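Local coordinates for glycosylation Associate Protein 1 (Streptococcus agalactiae serotype V, PDB 6OYC) that probably takes part, in complex with its Gap2 and Gap3 partners, in the glycosylation and accessory Sec secretion of a streptococcal adhesin, possibly as a lectin-like component, at residues L131-K145 with F148-N162. Numbering follows the deposited sequence.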
loop_
_atom_site.group_PDB
_atom_site.type_symbol
_atom_site.label_atom_id
_atom_site.label_comp_id
_atom_site.label_asym_id
_atom_site.label_seq_id
_atom_site.Cartn_x
_atom_site.Cartn_y
_atom_site.Cartn_z
ATOM N N LEU A 131 -14.260 -9.133 10.023
ATOM C CA LEU A 131 -14.418 -10.332 9.211
ATOM C C LEU A 131 -14.362 -9.968 7.723
ATOM O O LEU A 131 -15.175 -9.167 7.238
ATOM C CB LEU A 131 -15.750 -11.012 9.551
ATOM C CG LEU A 131 -16.127 -12.193 8.661
ATOM C CD1 LEU A 131 -15.247 -13.391 9.025
ATOM C CD2 LEU A 131 -17.593 -12.528 8.820
ATOM N N THR A 132 -13.396 -10.541 7.003
ATOM C CA THR A 132 -13.245 -10.296 5.571
ATOM C C THR A 132 -13.757 -11.456 4.726
ATOM O O THR A 132 -14.541 -11.248 3.790
ATOM C CB THR A 132 -11.778 -10.025 5.216
ATOM O OG1 THR A 132 -10.945 -11.016 5.840
ATOM C CG2 THR A 132 -11.365 -8.638 5.691
ATOM N N HIS A 133 -13.336 -12.677 5.023
ATOM C CA HIS A 133 -13.874 -13.782 4.247
ATOM C C HIS A 133 -13.861 -15.066 5.063
ATOM O O HIS A 133 -13.113 -15.208 6.036
ATOM C CB HIS A 133 -13.136 -13.958 2.904
ATOM C CG HIS A 133 -11.692 -14.348 3.022
ATOM N ND1 HIS A 133 -10.666 -13.421 3.062
ATOM C CD2 HIS A 133 -11.096 -15.564 3.014
ATOM C CE1 HIS A 133 -9.507 -14.051 3.109
ATOM N NE2 HIS A 133 -9.739 -15.353 3.073
ATOM N N ILE A 134 -14.733 -15.992 4.660
ATOM C CA ILE A 134 -14.745 -17.347 5.190
ATOM C C ILE A 134 -14.543 -18.334 4.041
ATOM O O ILE A 134 -15.312 -18.331 3.063
ATOM C CB ILE A 134 -16.046 -17.653 5.941
ATOM C CG1 ILE A 134 -16.210 -16.721 7.140
ATOM C CG2 ILE A 134 -16.082 -19.110 6.330
ATOM C CD1 ILE A 134 -17.627 -16.687 7.651
ATOM N N ASP A 135 -13.512 -19.184 4.166
ATOM C CA ASP A 135 -13.340 -20.322 3.272
ATOM C C ASP A 135 -14.185 -21.465 3.809
ATOM O O ASP A 135 -13.975 -21.915 4.939
ATOM C CB ASP A 135 -11.879 -20.749 3.178
ATOM C CG ASP A 135 -11.007 -19.725 2.459
ATOM O OD1 ASP A 135 -11.546 -18.799 1.800
ATOM O OD2 ASP A 135 -9.767 -19.851 2.574
ATOM N N TYR A 136 -15.147 -21.917 3.019
ATOM C CA TYR A 136 -16.094 -22.929 3.453
ATOM C C TYR A 136 -15.760 -24.231 2.739
ATOM O O TYR A 136 -15.525 -24.238 1.526
ATOM C CB TYR A 136 -17.526 -22.479 3.168
ATOM C CG TYR A 136 -18.544 -23.140 4.050
ATOM C CD1 TYR A 136 -19.063 -24.391 3.731
ATOM C CD2 TYR A 136 -18.997 -22.515 5.202
ATOM C CE1 TYR A 136 -19.994 -24.998 4.543
ATOM C CE2 TYR A 136 -19.943 -23.109 6.015
ATOM C CZ TYR A 136 -20.436 -24.348 5.688
ATOM O OH TYR A 136 -21.377 -24.934 6.507
ATOM N N PHE A 137 -15.705 -25.317 3.497
ATOM C CA PHE A 137 -15.119 -26.562 3.035
ATOM C C PHE A 137 -16.176 -27.642 2.990
ATOM O O PHE A 137 -17.141 -27.612 3.754
ATOM C CB PHE A 137 -13.978 -27.049 3.954
ATOM C CG PHE A 137 -12.720 -26.275 3.800
ATOM C CD1 PHE A 137 -12.599 -25.017 4.380
ATOM C CD2 PHE A 137 -11.656 -26.799 3.075
ATOM C CE1 PHE A 137 -11.441 -24.293 4.234
ATOM C CE2 PHE A 137 -10.491 -26.074 2.919
ATOM C CZ PHE A 137 -10.385 -24.808 3.491
ATOM N N ALA A 138 -15.960 -28.605 2.098
ATOM C CA ALA A 138 -16.662 -29.877 2.122
ATOM C C ALA A 138 -15.646 -30.955 1.793
ATOM O O ALA A 138 -14.815 -30.773 0.895
ATOM C CB ALA A 138 -17.833 -29.909 1.142
ATOM N N ASN A 139 -15.683 -32.048 2.565
ATOM C CA ASN A 139 -14.756 -33.167 2.407
ATOM C C ASN A 139 -13.315 -32.692 2.324
ATOM O O ASN A 139 -12.563 -33.098 1.439
ATOM C CB ASN A 139 -15.090 -34.000 1.169
ATOM C CG ASN A 139 -16.479 -34.570 1.202
ATOM O OD1 ASN A 139 -17.322 -34.222 0.369
ATOM N ND2 ASN A 139 -16.732 -35.466 2.160
ATOM N N GLU A 140 -12.936 -31.796 3.237
ATOM C CA GLU A 140 -11.564 -31.307 3.358
ATOM C C GLU A 140 -11.101 -30.495 2.151
ATOM O O GLU A 140 -9.891 -30.255 1.990
ATOM C CB GLU A 140 -10.584 -32.466 3.588
ATOM C CG GLU A 140 -10.639 -33.068 4.971
ATOM C CD GLU A 140 -10.297 -32.071 6.051
ATOM O OE1 GLU A 140 -11.199 -31.704 6.834
ATOM O OE2 GLU A 140 -9.121 -31.659 6.122
ATOM N N GLN A 141 -12.010 -30.065 1.287
ATOM C CA GLN A 141 -11.639 -29.329 0.090
ATOM C C GLN A 141 -12.477 -28.065 0.045
ATOM O O GLN A 141 -13.681 -28.114 0.330
ATOM C CB GLN A 141 -11.851 -30.187 -1.169
ATOM C CG GLN A 141 -11.895 -29.409 -2.482
ATOM C CD GLN A 141 -12.061 -30.313 -3.702
ATOM O OE1 GLN A 141 -11.083 -30.859 -4.209
ATOM N NE2 GLN A 141 -13.304 -30.475 -4.171
ATOM N N ILE A 142 -11.847 -26.929 -0.283
ATOM C CA ILE A 142 -12.606 -25.679 -0.279
ATOM C C ILE A 142 -13.713 -25.773 -1.315
ATOM O O ILE A 142 -13.518 -26.290 -2.419
ATOM C CB ILE A 142 -11.700 -24.449 -0.493
ATOM C CG1 ILE A 142 -12.530 -23.165 -0.339
ATOM C CG2 ILE A 142 -10.963 -24.472 -1.852
ATOM C CD1 ILE A 142 -11.701 -21.907 -0.313
ATOM N N ALA A 143 -14.908 -25.348 -0.929
ATOM C CA ALA A 143 -16.060 -25.386 -1.815
ATOM C C ALA A 143 -16.515 -23.999 -2.223
ATOM O O ALA A 143 -16.841 -23.775 -3.400
ATOM C CB ALA A 143 -17.222 -26.124 -1.150
ATOM N N LYS A 144 -16.504 -23.051 -1.287
ATOM C CA LYS A 144 -16.852 -21.679 -1.616
ATOM C C LYS A 144 -16.161 -20.742 -0.634
ATOM O O LYS A 144 -15.773 -21.137 0.471
ATOM C CB LYS A 144 -18.373 -21.473 -1.621
ATOM C CG LYS A 144 -19.120 -22.191 -0.513
ATOM C CD LYS A 144 -20.604 -22.235 -0.789
ATOM C CE LYS A 144 -21.341 -23.128 0.213
ATOM N NZ LYS A 144 -22.710 -23.494 -0.272
ATOM N N LYS A 145 -15.985 -19.497 -1.069
ATOM C CA LYS A 145 -15.409 -18.436 -0.255
ATOM C C LYS A 145 -16.445 -17.331 -0.140
ATOM O O LYS A 145 -16.897 -16.795 -1.156
ATOM C CB LYS A 145 -14.101 -17.907 -0.864
ATOM C CG LYS A 145 -13.411 -16.846 -0.014
ATOM C CD LYS A 145 -12.326 -16.069 -0.785
ATOM C CE LYS A 145 -11.188 -16.961 -1.264
ATOM N NZ LYS A 145 -10.304 -17.414 -0.127
ATOM N N PHE A 148 -16.968 -10.749 2.508
ATOM C CA PHE A 148 -17.779 -9.778 3.219
ATOM C C PHE A 148 -17.276 -8.376 2.922
ATOM O O PHE A 148 -16.065 -8.135 2.918
ATOM C CB PHE A 148 -17.758 -10.060 4.723
ATOM C CG PHE A 148 -18.402 -11.367 5.081
ATOM C CD1 PHE A 148 -19.775 -11.433 5.328
ATOM C CD2 PHE A 148 -17.646 -12.541 5.145
ATOM C CE1 PHE A 148 -20.376 -12.631 5.651
ATOM C CE2 PHE A 148 -18.252 -13.753 5.460
ATOM C CZ PHE A 148 -19.616 -13.797 5.714
ATOM N N ASP A 149 -18.215 -7.477 2.642
ATOM C CA ASP A 149 -17.963 -6.047 2.567
ATOM C C ASP A 149 -17.699 -5.513 3.965
ATOM O O ASP A 149 -18.251 -6.014 4.953
ATOM C CB ASP A 149 -19.190 -5.341 1.957
ATOM C CG ASP A 149 -18.898 -3.917 1.462
ATOM O OD1 ASP A 149 -18.874 -2.984 2.304
ATOM O OD2 ASP A 149 -18.714 -3.742 0.226
ATOM N N ASP A 150 -16.860 -4.477 4.057
ATOM C CA ASP A 150 -16.614 -3.905 5.383
ATOM C C ASP A 150 -17.819 -3.158 5.941
ATOM O O ASP A 150 -17.785 -2.747 7.095
ATOM C CB ASP A 150 -15.381 -2.992 5.375
ATOM C CG ASP A 150 -15.541 -1.752 4.493
ATOM O OD1 ASP A 150 -16.639 -1.161 4.432
ATOM O OD2 ASP A 150 -14.529 -1.324 3.882
ATOM N N ARG A 151 -18.865 -2.947 5.153
ATOM C CA ARG A 151 -20.119 -2.451 5.710
ATOM C C ARG A 151 -20.940 -3.569 6.368
ATOM O O ARG A 151 -22.029 -3.306 6.881
ATOM C CB ARG A 151 -20.923 -1.705 4.643
ATOM C CG ARG A 151 -20.289 -0.366 4.246
ATOM C CD ARG A 151 -20.740 0.152 2.872
ATOM N NE ARG A 151 -20.332 -0.715 1.767
ATOM C CZ ARG A 151 -20.270 -0.328 0.492
ATOM N NH1 ARG A 151 -20.593 0.915 0.159
ATOM N NH2 ARG A 151 -19.879 -1.183 -0.449
ATOM N N GLY A 152 -20.419 -4.791 6.386
ATOM C CA GLY A 152 -21.037 -5.888 7.102
ATOM C C GLY A 152 -22.200 -6.567 6.407
ATOM O O GLY A 152 -23.150 -6.978 7.076
ATOM N N PHE A 153 -22.165 -6.681 5.077
ATOM C CA PHE A 153 -23.085 -7.534 4.337
ATOM C C PHE A 153 -22.270 -8.522 3.509
ATOM O O PHE A 153 -21.067 -8.328 3.296
ATOM C CB PHE A 153 -24.030 -6.707 3.443
ATOM C CG PHE A 153 -23.330 -5.941 2.351
ATOM C CD1 PHE A 153 -23.065 -6.538 1.124
ATOM C CD2 PHE A 153 -22.942 -4.622 2.551
ATOM C CE1 PHE A 153 -22.416 -5.831 0.105
ATOM C CE2 PHE A 153 -22.290 -3.908 1.541
ATOM C CZ PHE A 153 -22.029 -4.524 0.312
ATOM N N LEU A 154 -22.925 -9.589 3.036
ATOM C CA LEU A 154 -22.269 -10.542 2.127
ATOM C C LEU A 154 -22.188 -9.931 0.730
ATOM O O LEU A 154 -23.214 -9.742 0.088
ATOM C CB LEU A 154 -23.019 -11.870 2.075
ATOM C CG LEU A 154 -22.400 -12.961 1.170
ATOM C CD1 LEU A 154 -20.962 -13.324 1.568
ATOM C CD2 LEU A 154 -23.266 -14.185 1.192
ATOM N N SER A 155 -20.969 -9.637 0.257
ATOM C CA SER A 155 -20.741 -9.000 -1.034
ATOM C C SER A 155 -20.684 -9.995 -2.188
ATOM O O SER A 155 -21.223 -9.717 -3.265
ATOM C CB SER A 155 -19.445 -8.180 -1.009
ATOM O OG SER A 155 -19.238 -7.505 -2.250
ATOM N N SER A 156 -20.048 -11.148 -1.998
ATOM C CA SER A 156 -19.956 -12.105 -3.088
ATOM C C SER A 156 -19.601 -13.488 -2.544
ATOM O O SER A 156 -19.146 -13.633 -1.407
ATOM C CB SER A 156 -18.940 -11.630 -4.144
ATOM O OG SER A 156 -17.590 -11.770 -3.708
ATOM N N ILE A 157 -19.823 -14.511 -3.380
ATOM C CA ILE A 157 -19.422 -15.889 -3.087
ATOM C C ILE A 157 -18.623 -16.412 -4.264
ATOM O O ILE A 157 -19.085 -16.351 -5.407
ATOM C CB ILE A 157 -20.612 -16.835 -2.845
ATOM C CG1 ILE A 157 -21.523 -16.334 -1.739
ATOM C CG2 ILE A 157 -20.122 -18.222 -2.502
ATOM C CD1 ILE A 157 -22.837 -17.074 -1.734
ATOM N N LEU A 158 -17.445 -16.953 -3.982
ATOM C CA LEU A 158 -16.584 -17.548 -4.995
ATOM C C LEU A 158 -16.737 -19.064 -4.885
ATOM O O LEU A 158 -16.370 -19.651 -3.864
ATOM C CB LEU A 158 -15.130 -17.106 -4.785
ATOM C CG LEU A 158 -14.213 -17.130 -6.015
ATOM C CD1 LEU A 158 -12.881 -16.400 -5.787
ATOM C CD2 LEU A 158 -13.972 -18.574 -6.471
ATOM N N TYR A 159 -17.276 -19.696 -5.924
ATOM C CA TYR A 159 -17.499 -21.137 -5.901
ATOM C C TYR A 159 -16.349 -21.877 -6.557
ATOM O O TYR A 159 -15.743 -21.396 -7.518
ATOM C CB TYR A 159 -18.799 -21.512 -6.616
ATOM C CG TYR A 159 -20.035 -21.051 -5.894
ATOM C CD1 TYR A 159 -20.535 -19.779 -6.109
ATOM C CD2 TYR A 159 -20.689 -21.882 -4.975
ATOM C CE1 TYR A 159 -21.660 -19.345 -5.456
ATOM C CE2 TYR A 159 -21.834 -21.455 -4.312
ATOM C CZ TYR A 159 -22.304 -20.182 -4.557
ATOM O OH TYR A 159 -23.421 -19.725 -3.920
ATOM N N TYR A 160 -16.076 -23.072 -6.046
ATOM C CA TYR A 160 -14.993 -23.910 -6.532
ATOM C C TYR A 160 -15.547 -25.243 -7.004
ATOM O O TYR A 160 -16.579 -25.706 -6.518
ATOM C CB TYR A 160 -13.941 -24.171 -5.427
ATOM C CG TYR A 160 -13.256 -22.936 -4.915
ATOM C CD1 TYR A 160 -13.833 -22.160 -3.915
ATOM C CD2 TYR A 160 -12.027 -22.542 -5.424
ATOM C CE1 TYR A 160 -13.194 -21.008 -3.437
ATOM C CE2 TYR A 160 -11.387 -21.393 -4.964
ATOM C CZ TYR A 160 -11.972 -20.637 -3.967
ATOM O OH TYR A 160 -11.333 -19.507 -3.503
ATOM N N ASP A 161 -14.844 -25.873 -7.940
ATOM C CA ASP A 161 -15.060 -27.289 -8.206
ATOM C C ASP A 161 -13.694 -27.953 -8.311
ATOM O O ASP A 161 -12.662 -27.345 -8.007
ATOM C CB ASP A 161 -15.949 -27.508 -9.443
ATOM C CG ASP A 161 -15.488 -26.732 -10.658
ATOM O OD1 ASP A 161 -14.288 -26.407 -10.760
ATOM O OD2 ASP A 161 -16.337 -26.446 -11.524
ATOM N N ASN A 162 -13.687 -29.232 -8.678
ATOM C CA ASN A 162 -12.443 -29.878 -9.077
ATOM C C ASN A 162 -11.999 -29.243 -10.385
ATOM O O ASN A 162 -12.734 -29.267 -11.377
ATOM C CB ASN A 162 -12.629 -31.385 -9.232
ATOM C CG ASN A 162 -13.471 -31.989 -8.127
ATOM O OD1 ASN A 162 -13.343 -31.618 -6.960
ATOM N ND2 ASN A 162 -14.346 -32.921 -8.494
HETATM O O HOH W 1 -16.737 -6.989 7.501
#
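Tyr160 lies against Ile142 near the open end of a beta hairpin made by strands 141-148 and 154-161, inside the long antiparallel meander sheet of this accessory Sec system protein. Ile142 CG2 sits over the middle of the ring, 4.1 Å from its centroid and 8° off the normal, a CH-pi contact; Leu158 CD2 covers the opposite face toward the rim. With Ile142 CG1 anti to the backbone N (chi1 -174°), CD1 reaches along the ring to within 3.6 Å of Tyr160 CE1. The edge of the same ring meets the backbone, with Ala143 O, Lys144 CA and Lys145 N near its plane. Lys145 bends at chi3 and chi4, bringing CE to 3.4 Å from Tyr160 OH and NZ into a salt bridge with Asp135 OD1.

In the backbone, Lys145 and Leu158 are a hydrogen-bonded pair, N to O in both directions, and Tyr160 N donates to Ala143 O; Ala143 and Lys144 together face Tyr136 in a classic bulge. Lys144 and Tyr159 run side by side on the other face of the sheet.

Nearer the turn at 149-152, Phe148, ending strand 141-148, packs on strand 131-138: Leu131 CD2 lies 3.7 Å from its ring centroid, Leu154 CD1 on the far face, and Ile134 CD1 approaches obliquely. Phe148 N donates to Thr132 O (2.8 Å), which lies near the plane at the ring's edge. At the opposite end, Gln141 NE2 donates to Asn162 OD1 (3.0 Å), almost straight down the Asn162 side-chain carbonyl and close to the Gln141 amide plane, with the two amide planes 56° apart.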